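PDB 4DG9: PA1221 from Pseudomonas aeruginosa, which joins an AMP-binding enzyme region of the ANL superfamily and a phosphopantetheine attachment region within a single chain. Local coordinates for residues Y83-R88 and D108-A113; I128-T133 and C143-H148; L208-L213 and V233-G238. All coordinates share one frame; numbering follows the deposited sequence.

Interaction 1. Residues Y83-R88 and D108-A113; sequences YGEYSR and DLKQPA
Tyr83 and Leu109 meet where two loops leave the C-terminal edge of a parallel beta sheet. One loop follows strand 79-83 and leads into helix 88-99. The other follows strand 103-106 and leads into helix 113-123. The main contact is CH-pi. Leu109 CG lies 3.4 Å from the centroid of the Tyr83 ring, 14° off the ring normal. Leu109 CB also lies over this face, near CZ. Tyr83 CB points toward the 108-113 loop, and with CG anti to the backbone N (chi1 -174°) the ring lies against Leu109.

Residues Asp108 to Gln111 form a type I beta turn. Gln111 N donates to Asp108 O at 3.2 Å. Asp108 adds an Asx turn, in which its OD1 accepts from Lys110 N at 2.7 Å. The other carboxylate oxygen, OD2, takes a bond from Gln111 NE2 at 3.1 Å, well above the carboxylate plane. Both oxygens are engaged within the loop, which probably steadies the turn that carries Leu109.

A second, looser link joins Glu85 and Lys110. Glu85 OE2 and Lys110 NZ make a long salt bridge of 3.9 Å, with the two side chains at about a right angle. Lys110 is poorly ordered, so this pairing is probably mobile.

Ser87 caps the start of helix 88-99, and Pro112 holds the N-cap position of helix 113-123. Asn116 of the latter helix packs on Leu109 and donates to Asp108 O. Tyr83 ends strand 79-83 and bonds through its backbone to Leu129 of the adjacent strand 125-130 and to Cys131 just after it.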
loop_
_atom_site.group_PDB
_atom_site.type_symbol
_atom_site.label_atom_id
_atom_site.label_comp_id
_atom_site.label_asym_id
_atom_site.label_seq_id
_atom_site.Cartn_x
_atom_site.Cartn_y
_atom_site.Cartn_z
ATOM N N TYR A 83 -15.531 3.260 -6.195
ATOM C CA TYR A 83 -14.799 4.496 -6.005
ATOM C C TYR A 83 -15.244 5.307 -4.803
ATOM O O TYR A 83 -16.402 5.265 -4.392
ATOM C CB TYR A 83 -14.799 5.400 -7.241
ATOM C CG TYR A 83 -13.892 6.590 -6.993
ATOM C CD1 TYR A 83 -12.581 6.398 -6.543
ATOM C CD2 TYR A 83 -14.347 7.899 -7.147
ATOM C CE1 TYR A 83 -11.734 7.471 -6.284
ATOM C CE2 TYR A 83 -13.505 8.993 -6.888
ATOM C CZ TYR A 83 -12.198 8.772 -6.459
ATOM O OH TYR A 83 -11.359 9.843 -6.206
ATOM N N GLY A 84 -14.302 6.102 -4.314
ATOM C CA GLY A 84 -14.450 6.946 -3.151
ATOM C C GLY A 84 -13.612 6.546 -1.948
ATOM O O GLY A 84 -13.317 5.381 -1.705
ATOM N N GLU A 85 -13.262 7.563 -1.170
ATOM C CA GLU A 85 -12.481 7.397 0.029
ATOM C C GLU A 85 -13.307 6.605 0.999
ATOM O O GLU A 85 -14.531 6.538 0.882
ATOM C CB GLU A 85 -12.186 8.761 0.645
ATOM C CG GLU A 85 -11.396 9.681 -0.256
ATOM C CD GLU A 85 -9.973 9.213 -0.446
ATOM O OE1 GLU A 85 -9.417 8.615 0.501
ATOM O OE2 GLU A 85 -9.414 9.438 -1.542
ATOM N N TYR A 86 -12.637 6.014 1.976
ATOM C CA TYR A 86 -13.314 5.135 2.899
ATOM C C TYR A 86 -14.551 5.793 3.497
ATOM O O TYR A 86 -14.487 6.916 3.982
ATOM C CB TYR A 86 -12.354 4.696 3.995
ATOM C CG TYR A 86 -11.332 3.714 3.502
ATOM C CD1 TYR A 86 -11.736 2.500 2.941
ATOM C CD2 TYR A 86 -9.961 3.980 3.602
ATOM C CE1 TYR A 86 -10.823 1.584 2.481
ATOM C CE2 TYR A 86 -9.031 3.065 3.144
ATOM C CZ TYR A 86 -9.479 1.866 2.578
ATOM O OH TYR A 86 -8.589 0.947 2.112
ATOM N N SER A 87 -15.675 5.084 3.443
ATOM C CA SER A 87 -16.909 5.525 4.073
ATOM C C SER A 87 -17.691 4.278 4.448
ATOM O O SER A 87 -17.315 3.174 4.059
ATOM C CB SER A 87 -17.729 6.346 3.077
ATOM O OG SER A 87 -18.013 5.583 1.911
ATOM N N ARG A 88 -18.815 4.442 5.138
ATOM C CA ARG A 88 -19.635 3.285 5.450
ATOM C C ARG A 88 -20.164 2.690 4.134
ATOM O O ARG A 88 -20.267 1.465 3.971
ATOM C CB ARG A 88 -20.755 3.644 6.442
ATOM C CG ARG A 88 -21.776 4.666 5.965
ATOM C CD ARG A 88 -22.795 4.962 7.062
ATOM N NE ARG A 88 -22.138 5.405 8.284
ATOM C CZ ARG A 88 -22.738 5.553 9.460
ATOM N NH1 ARG A 88 -24.031 5.279 9.596
ATOM N NH2 ARG A 88 -22.034 5.962 10.508
ATOM N N ASP A 108 -9.181 4.151 -8.632
ATOM C CA ASP A 108 -8.727 5.364 -7.973
ATOM C C ASP A 108 -8.896 6.512 -8.962
ATOM O O ASP A 108 -8.293 6.502 -10.030
ATOM C CB ASP A 108 -7.257 5.194 -7.580
ATOM C CG ASP A 108 -6.688 6.408 -6.861
ATOM O OD1 ASP A 108 -7.319 7.495 -6.926
ATOM O OD2 ASP A 108 -5.597 6.264 -6.245
ATOM N N LEU A 109 -9.731 7.494 -8.637
ATOM C CA LEU A 109 -9.984 8.568 -9.604
ATOM C C LEU A 109 -8.923 9.663 -9.523
ATOM O O LEU A 109 -8.981 10.643 -10.250
ATOM C CB LEU A 109 -11.411 9.135 -9.515
ATOM C CG LEU A 109 -12.565 8.250 -10.023
ATOM C CD1 LEU A 109 -13.879 9.032 -10.048
ATOM C CD2 LEU A 109 -12.282 7.672 -11.399
ATOM N N LYS A 110 -7.964 9.482 -8.624
ATOM C CA LYS A 110 -6.758 10.297 -8.634
ATOM C C LYS A 110 -5.861 9.933 -9.810
ATOM O O LYS A 110 -4.806 10.529 -9.985
ATOM C CB LYS A 110 -5.969 10.145 -7.326
ATOM C CG LYS A 110 -6.662 10.720 -6.111
ATOM C CD LYS A 110 -5.820 10.546 -4.856
ATOM C CE LYS A 110 -6.665 10.817 -3.618
ATOM N NZ LYS A 110 -7.578 11.986 -3.806
ATOM N N GLN A 111 -6.260 8.935 -10.595
ATOM C CA GLN A 111 -5.350 8.365 -11.585
ATOM C C GLN A 111 -5.810 8.718 -12.983
ATOM O O GLN A 111 -6.965 9.052 -13.182
ATOM C CB GLN A 111 -5.228 6.844 -11.435
ATOM C CG GLN A 111 -4.835 6.393 -10.028
ATOM C CD GLN A 111 -3.504 6.982 -9.553
ATOM O OE1 GLN A 111 -2.676 7.421 -10.358
ATOM N NE2 GLN A 111 -3.297 6.992 -8.238
ATOM N N PRO A 112 -4.885 8.710 -13.952
ATOM C CA PRO A 112 -5.297 9.126 -15.293
ATOM C C PRO A 112 -6.266 8.148 -15.957
ATOM O O PRO A 112 -6.220 6.928 -15.745
ATOM C CB PRO A 112 -3.970 9.230 -16.064
ATOM C CG PRO A 112 -2.975 8.487 -15.267
ATOM C CD PRO A 112 -3.426 8.560 -13.837
ATOM N N ALA A 113 -7.138 8.719 -16.777
ATOM C CA ALA A 113 -8.217 7.991 -17.408
ATOM C C ALA A 113 -7.742 6.729 -18.108
ATOM O O ALA A 113 -8.246 5.642 -17.844
ATOM C CB ALA A 113 -8.945 8.892 -18.387
#

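Interaction 2. Residues I128-T133 and C143-H148; sequences ILDCST and CVPVRH
Ile128 to Asp130 pair in parallel with Cys143 to Pro145. Three backbone hydrogen bonds join the two segments. Val144 N donates to Ile128 O at 2.9 Å, and Asp130 N to Val144 O at 3.0 Å. Val146 N then donates to Asp130 O at 3.2 Å, just past the end of strand 143-145. Pro145 has no N-H to give; from this side the donors are Val144 N and Val146 N. Pro145 CA adds a CA-H...O contact to Asp130 O.

Strand 143-145 is the outermost strand at this side of a four-stranded parallel sheet, beside strand 125-130. The short strand axes diverge by 34°.

Apolar contacts fall on both faces. Leu129 and Val144 lie side by side, with Leu129 CD2 3.9 Å from Val144 CG1. Val146 crosses Leu129 at about a right angle; its CG1 meets Leu129 CB at 3.8 Å while its CG2 reaches Cys131 SG. Helix 88-99 covers this group through Cys93, and helix 55-72 through Leu69 and Tyr68. On the face of Ile128, Asp130 and Cys143, Ile128 CD1 lies 4.1 Å from Cys143 SG. Arg147 NH2 makes a loose van der Waals approach to CA of the poorly ordered Thr133, which sits at the guanidinium edge.

Asp130 OD1 accepts from Ser132 N at 2.7 Å, an Asx turn where the chain leaves the strand.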
loop_
_atom_site.group_PDB
_atom_site.type_symbol
_atom_site.label_atom_id
_atom_site.label_comp_id
_atom_site.label_asym_id
_atom_site.label_seq_id
_atom_site.Cartn_x
_atom_site.Cartn_y
_atom_site.Cartn_z
ATOM N N ILE A 128 -19.078 0.534 -12.125
ATOM C CA ILE A 128 -18.392 1.068 -10.965
ATOM C C ILE A 128 -19.422 1.571 -9.977
ATOM O O ILE A 128 -20.358 2.290 -10.357
ATOM C CB ILE A 128 -17.470 2.218 -11.369
ATOM C CG1 ILE A 128 -16.464 1.709 -12.398
ATOM C CG2 ILE A 128 -16.789 2.837 -10.136
ATOM C CD1 ILE A 128 -15.682 2.784 -13.072
ATOM N N LEU A 129 -19.257 1.179 -8.717
ATOM C CA LEU A 129 -20.136 1.650 -7.649
ATOM C C LEU A 129 -19.512 2.878 -7.024
ATOM O O LEU A 129 -18.518 2.787 -6.314
ATOM C CB LEU A 129 -20.305 0.580 -6.578
ATOM C CG LEU A 129 -21.020 -0.705 -7.001
ATOM C CD1 LEU A 129 -21.056 -1.696 -5.860
ATOM C CD2 LEU A 129 -22.428 -0.388 -7.460
ATOM N N ASP A 130 -20.131 4.023 -7.258
ATOM C CA ASP A 130 -19.552 5.294 -6.873
ATOM C C ASP A 130 -20.004 5.710 -5.481
ATOM O O ASP A 130 -21.154 6.094 -5.280
ATOM C CB ASP A 130 -20.012 6.343 -7.886
ATOM C CG ASP A 130 -19.734 7.747 -7.438
ATOM O OD1 ASP A 130 -18.949 7.909 -6.491
ATOM O OD2 ASP A 130 -20.301 8.689 -8.037
ATOM N N CYS A 131 -19.092 5.633 -4.520
ATOM C CA CYS A 131 -19.336 6.170 -3.186
ATOM C C CYS A 131 -18.687 7.532 -2.965
ATOM O O CYS A 131 -18.729 8.063 -1.861
ATOM C CB CYS A 131 -18.869 5.192 -2.128
ATOM S SG CYS A 131 -19.241 3.520 -2.591
ATOM N N SER A 132 -18.056 8.078 -4.001
ATOM C CA SER A 132 -17.392 9.373 -3.890
ATOM C C SER A 132 -18.341 10.442 -3.374
ATOM O O SER A 132 -19.449 10.617 -3.878
ATOM C CB SER A 132 -16.776 9.819 -5.223
ATOM O OG SER A 132 -17.764 10.253 -6.141
ATOM N N THR A 133 -17.880 11.144 -2.349
ATOM C CA THR A 133 -18.616 12.230 -1.727
ATOM C C THR A 133 -18.653 13.422 -2.679
ATOM O O THR A 133 -19.689 14.064 -2.858
ATOM C CB THR A 133 -17.920 12.633 -0.417
ATOM O OG1 THR A 133 -16.503 12.681 -0.639
ATOM C CG2 THR A 133 -18.203 11.606 0.675
ATOM N N CYS A 143 -20.290 4.678 -13.992
ATOM C CA CYS A 143 -20.460 4.883 -12.550
ATOM C C CYS A 143 -21.928 5.008 -12.164
ATOM O O CYS A 143 -22.690 5.713 -12.818
ATOM C CB CYS A 143 -19.720 6.146 -12.086
ATOM S SG CYS A 143 -17.910 6.166 -12.409
ATOM N N VAL A 144 -22.332 4.282 -11.130
ATOM C CA VAL A 144 -23.620 4.512 -10.480
ATOM C C VAL A 144 -23.462 4.875 -8.995
ATOM O O VAL A 144 -22.927 4.083 -8.226
ATOM C CB VAL A 144 -24.550 3.305 -10.604
ATOM C CG1 VAL A 144 -23.866 2.065 -10.082
ATOM C CG2 VAL A 144 -25.817 3.546 -9.827
ATOM N N PRO A 145 -23.925 6.070 -8.588
ATOM C CA PRO A 145 -23.876 6.478 -7.173
ATOM C C PRO A 145 -24.727 5.568 -6.295
ATOM O O PRO A 145 -25.912 5.396 -6.578
ATOM C CB PRO A 145 -24.528 7.864 -7.184
ATOM C CG PRO A 145 -24.623 8.273 -8.622
ATOM C CD PRO A 145 -24.680 7.024 -9.420
ATOM N N VAL A 146 -24.143 5.016 -5.234
ATOM C CA VAL A 146 -24.879 4.116 -4.346
ATOM C C VAL A 146 -25.725 4.791 -3.251
ATOM O O VAL A 146 -26.751 4.252 -2.857
ATOM C CB VAL A 146 -23.977 3.002 -3.712
ATOM C CG1 VAL A 146 -22.987 2.461 -4.720
ATOM C CG2 VAL A 146 -23.272 3.511 -2.481
ATOM N N ARG A 147 -25.287 5.938 -2.736
ATOM C CA ARG A 147 -26.037 6.614 -1.679
ATOM C C ARG A 147 -27.463 6.866 -2.143
ATOM O O ARG A 147 -27.686 7.178 -3.315
ATOM C CB ARG A 147 -25.374 7.932 -1.279
ATOM C CG ARG A 147 -25.470 8.228 0.217
ATOM C CD ARG A 147 -25.047 9.654 0.547
ATOM N NE ARG A 147 -23.740 9.977 -0.010
ATOM C CZ ARG A 147 -23.309 11.215 -0.231
ATOM N NH1 ARG A 147 -24.088 12.247 0.059
ATOM N NH2 ARG A 147 -22.102 11.424 -0.751
ATOM N N HIS A 148 -28.420 6.713 -1.227
ATOM C CA HIS A 148 -29.856 6.956 -1.492
ATOM C C HIS A 148 -30.425 6.082 -2.601
ATOM O O HIS A 148 -31.430 6.443 -3.213
ATOM C CB HIS A 148 -30.139 8.428 -1.859
ATOM C CG HIS A 148 -29.511 9.419 -0.934
ATOM N ND1 HIS A 148 -29.750 9.426 0.424
ATOM C CD2 HIS A 148 -28.676 10.458 -1.175
ATOM C CE1 HIS A 148 -29.075 10.416 0.980
ATOM N NE2 HIS A 148 -28.412 11.059 0.035
#

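Interaction 3. Residues L208-L213 and V233-G238; sequences LVNSPL and VLNDLG. With DG9 (5'-({[(2R,3R)-3-amino-2-{[2-({N-[(2R)-2-hydroxy-3,3-dimethyl-4-{[oxido(oxo)phosphonio]oxy}butanoyl]-beta-alanyl}amino)ethyl]sulfanyl}-4-methylpentyl]sulfonyl}amino)-5'-deoxyadenosine), chain B.
Asn235 follows strand 231-234 and reaches across to Asn210, which follows the neighbouring strand 206-209. Asn235 CB points toward segment 208-213 and lies 3.6 Å from Val209 O. With CG anti to the backbone N (chi1 170°), the amide runs on beside the side chain of Asn210, and the two amide planes are 28° apart. Asn235 CG lies 3.9 Å from Asn210 OD1. At the tip, OD1 turns back to its own loop and accepts from Leu237 N at 2.9 Å, which makes an Asx turn. ND2 uses both of its N-H groups. One goes to Asn210 OD1 at 3.0 Å, almost straight at 173°, with the acceptor in the plane of the donor amide. The other goes to Gly238 O at 2.7 Å. These three bonds fix the rotation of the amide and tie the turn at 235-238 to the end of the other strand.

Behind the amides the strands pair in parallel. Val209 N donates to Val233 O, and Asn235 N to Val209 O. Val209 and Leu234 point the same way on one face, with Leu234 CD2 3.6 Å from Val209 CB. Ile46 touches Leu234 and Ile222 touches Val209 there. On the other face, Leu248 of helix 242-250 packs on Leu208 and Asn235.

Further along the first segment, Pro212 CG comes within 3.4 Å of O5P of the bound DG9, so the loop after this strand borders the ligand. The pairing itself is that of a beta-alpha-beta unit, in which helix 217-226 links the adjacent parallel strands 206-209 and 231-234.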
loop_
_atom_site.group_PDB
_atom_site.type_symbol
_atom_site.label_atom_id
_atom_site.label_comp_id
_atom_site.label_asym_id
_atom_site.label_seq_id
_atom_site.Cartn_x
_atom_site.Cartn_y
_atom_site.Cartn_z
ATOM N N LEU A 208 -7.684 0.304 12.406
ATOM C CA LEU A 208 -7.633 1.507 11.585
ATOM C C LEU A 208 -7.690 1.153 10.095
ATOM O O LEU A 208 -6.902 0.336 9.604
ATOM C CB LEU A 208 -6.356 2.282 11.891
ATOM C CG LEU A 208 -6.020 3.396 10.906
ATOM C CD1 LEU A 208 -6.968 4.577 11.106
ATOM C CD2 LEU A 208 -4.574 3.820 11.087
ATOM N N VAL A 209 -8.635 1.748 9.377
ATOM C CA VAL A 209 -8.757 1.494 7.948
ATOM C C VAL A 209 -8.266 2.731 7.223
ATOM O O VAL A 209 -8.909 3.779 7.212
ATOM C CB VAL A 209 -10.199 1.180 7.527
ATOM C CG1 VAL A 209 -10.245 0.922 6.028
ATOM C CG2 VAL A 209 -10.756 -0.017 8.319
ATOM N N ASN A 210 -7.093 2.578 6.635
ATOM C CA ASN A 210 -6.293 3.672 6.131
ATOM C C ASN A 210 -5.720 3.391 4.736
ATOM O O ASN A 210 -5.747 4.238 3.843
ATOM C CB ASN A 210 -5.193 4.010 7.127
ATOM C CG ASN A 210 -4.446 5.242 6.739
ATOM O OD1 ASN A 210 -5.047 6.297 6.467
ATOM N ND2 ASN A 210 -3.126 5.130 6.694
ATOM N N SER A 211 -5.067 2.239 4.618
ATOM C CA SER A 211 -4.340 1.862 3.411
ATOM C C SER A 211 -5.133 1.942 2.102
ATOM O O SER A 211 -6.329 1.660 2.076
ATOM C CB SER A 211 -3.752 0.465 3.589
ATOM O OG SER A 211 -2.803 0.495 4.635
ATOM N N PRO A 212 -4.453 2.336 1.007
ATOM C CA PRO A 212 -5.094 2.407 -0.310
ATOM C C PRO A 212 -5.668 1.055 -0.752
ATOM O O PRO A 212 -5.013 0.040 -0.703
ATOM C CB PRO A 212 -3.960 2.874 -1.232
ATOM C CG PRO A 212 -2.706 2.591 -0.487
ATOM C CD PRO A 212 -3.057 2.797 0.956
ATOM N N LEU A 213 -6.914 1.074 -1.188
ATOM C CA LEU A 213 -7.646 -0.140 -1.483
ATOM C C LEU A 213 -7.271 -0.700 -2.856
ATOM O O LEU A 213 -7.747 -1.773 -3.251
ATOM C CB LEU A 213 -9.147 0.152 -1.404
ATOM C CG LEU A 213 -10.145 -0.994 -1.420
ATOM C CD1 LEU A 213 -9.754 -2.113 -0.448
ATOM C CD2 LEU A 213 -11.511 -0.429 -1.093
ATOM N N VAL A 233 -12.347 1.177 11.995
ATOM C CA VAL A 233 -12.330 2.587 12.310
ATOM C C VAL A 233 -11.748 3.275 11.098
ATOM O O VAL A 233 -10.541 3.252 10.894
ATOM C CB VAL A 233 -11.418 2.838 13.532
ATOM C CG1 VAL A 233 -11.380 4.309 13.882
ATOM C CG2 VAL A 233 -11.910 2.018 14.720
ATOM N N LEU A 234 -12.611 3.916 10.317
ATOM C CA LEU A 234 -12.241 4.450 9.007
ATOM C C LEU A 234 -11.536 5.777 9.133
ATOM O O LEU A 234 -11.977 6.637 9.886
ATOM C CB LEU A 234 -13.487 4.661 8.159
ATOM C CG LEU A 234 -14.423 3.461 7.971
ATOM C CD1 LEU A 234 -15.511 3.748 6.927
ATOM C CD2 LEU A 234 -13.630 2.229 7.573
ATOM N N ASN A 235 -10.472 5.992 8.368
ATOM C CA ASN A 235 -9.926 7.331 8.380
ATOM C C ASN A 235 -10.653 8.116 7.296
ATOM O O ASN A 235 -10.329 8.033 6.120
ATOM C CB ASN A 235 -8.428 7.285 8.080
ATOM C CG ASN A 235 -7.834 8.667 7.838
ATOM O OD1 ASN A 235 -8.451 9.680 8.155
ATOM N ND2 ASN A 235 -6.633 8.710 7.272
ATOM N N ASP A 236 -11.646 8.884 7.728
ATOM C CA ASP A 236 -12.309 9.893 6.913
ATOM C C ASP A 236 -11.836 11.332 7.232
ATOM O O ASP A 236 -12.528 12.302 6.926
ATOM C CB ASP A 236 -13.833 9.726 6.902
ATOM C CG ASP A 236 -14.408 9.585 8.276
ATOM O OD1 ASP A 236 -13.696 9.951 9.233
ATOM O OD2 ASP A 236 -15.566 9.116 8.397
ATOM N N LEU A 237 -10.734 11.449 7.969
ATOM C CA LEU A 237 -10.187 12.743 8.368
ATOM C C LEU A 237 -9.090 13.300 7.456
ATOM O O LEU A 237 -8.584 14.378 7.714
ATOM C CB LEU A 237 -9.607 12.642 9.777
ATOM C CG LEU A 237 -10.586 12.179 10.842
ATOM C CD1 LEU A 237 -9.935 12.185 12.230
ATOM C CD2 LEU A 237 -11.822 13.077 10.773
ATOM N N GLY A 238 -8.705 12.582 6.410
ATOM C CA GLY A 238 -7.593 13.015 5.576
ATOM C C GLY A 238 -6.319 12.202 5.802
ATOM O O GLY A 238 -6.291 11.292 6.643
HETATM C C DG9 B . 2.268 -5.414 -0.212
HETATM N N DG9 B . 5.255 -5.732 -2.026
HETATM S S DG9 B . 3.762 -5.694 -2.584
HETATM C C1 DG9 B . 2.730 -6.257 -1.411
HETATM N N1 DG9 B . 10.606 -6.449 4.720
HETATM O O1 DG9 B . 8.128 -9.219 -2.270
HETATM C C2 DG9 B . 11.314 -6.317 3.585
HETATM N N2 DG9 B . 1.309 -7.331 0.993
HETATM O O2 DG9 B . 10.182 -7.439 -1.940
HETATM C C3 DG9 B . 5.796 -7.037 -1.700
HETATM N N3 DG9 B . 10.738 -6.300 2.376
HETATM O O3 DG9 B . 3.697 8.626 -1.229
HETATM C C4 DG9 B . 9.389 -6.407 2.261
HETATM C C5 DG9 B . 8.628 -6.544 3.410
HETATM C C6 DG9 B . 9.263 -6.562 4.657
HETATM N N6 DG9 B . 8.562 -6.694 5.811
HETATM N N7 DG9 B . 7.343 -6.642 3.006
HETATM C C8 DG9 B . 7.303 -6.568 1.655
HETATM N N9 DG9 B . 8.553 -6.418 1.206
HETATM C CA DG9 B . 2.428 -6.337 1.009
HETATM C CB DG9 B . 2.526 -5.704 2.399
HETATM C "C1'" DG9 B . 8.944 -6.300 -0.222
HETATM S S1P DG9 B . 3.007 -3.811 -0.032
HETATM C "C2'" DG9 B . 9.333 -7.658 -0.796
HETATM P P2A DG9 B . 2.628 9.633 -0.812
HETATM C C2P DG9 B . 1.734 -2.850 0.734
HETATM O O2P DG9 B . 3.439 -4.402 -3.107
HETATM C "C3'" DG9 B . 8.001 -8.237 -1.230
HETATM C C3P DG9 B . 0.871 -2.054 -0.243
HETATM O O3P DG9 B . 3.697 -6.672 -3.627
HETATM C "C4'" DG9 B . 7.310 -6.982 -1.740
HETATM O "O4'" DG9 B . 7.797 -5.881 -0.956
HETATM O O4A DG9 B . 1.685 10.168 -1.871
HETATM N N4P DG9 B . 1.373 -0.704 -0.399
HETATM C C5P DG9 B . 0.706 0.382 -0.020
HETATM O O5P DG9 B . -0.371 0.358 0.552
HETATM O O6A DG9 B . 1.720 9.002 0.365
HETATM C C6P DG9 B . 1.365 1.700 -0.337
HETATM C C7P DG9 B . 1.715 2.400 0.969
HETATM N N8P DG9 B . 2.090 3.785 0.770
HETATM C C9P DG9 B . 1.177 4.752 0.729
HETATM O O9P DG9 B . -0.013 4.539 0.868
HETATM C CAP DG9 B . 1.673 6.155 0.497
HETATM O OAP DG9 B . 3.060 6.136 0.169
HETATM C CBP DG9 B . 1.458 7.059 1.711
HETATM C CCP DG9 B . 2.245 8.354 1.517
HETATM C CDP DG9 B . -0.029 7.369 1.754
HETATM C CEP DG9 B . 1.866 6.377 3.010
HETATM C CG1 DG9 B . 1.171 -5.427 3.040
HETATM C CG2 DG9 B . 3.334 -6.628 3.305
#

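The three contacts follow one another along the chain, each closing before the next opens, and all lie within the AMP-binding enzyme range. Interaction 2 pairs two strands of a parallel sheet, and interaction 1, centred about 11 Å away, joins the loops that follow its other two strands. Interaction 3 belongs to a different, mixed sheet; its centre is about 13 Å from that of interaction 1 and about 18 Å from that of interaction 2. Segment 83-88 bridges the two sheets. Tyr83 makes probable backbone bonds to Leu129 and Cys131. Ser87 packs on Cys131 and Leu234, and Tyr86 OH probably bonds to Ser211 O. Of the three, interaction 3 touches DG9, through Pro212.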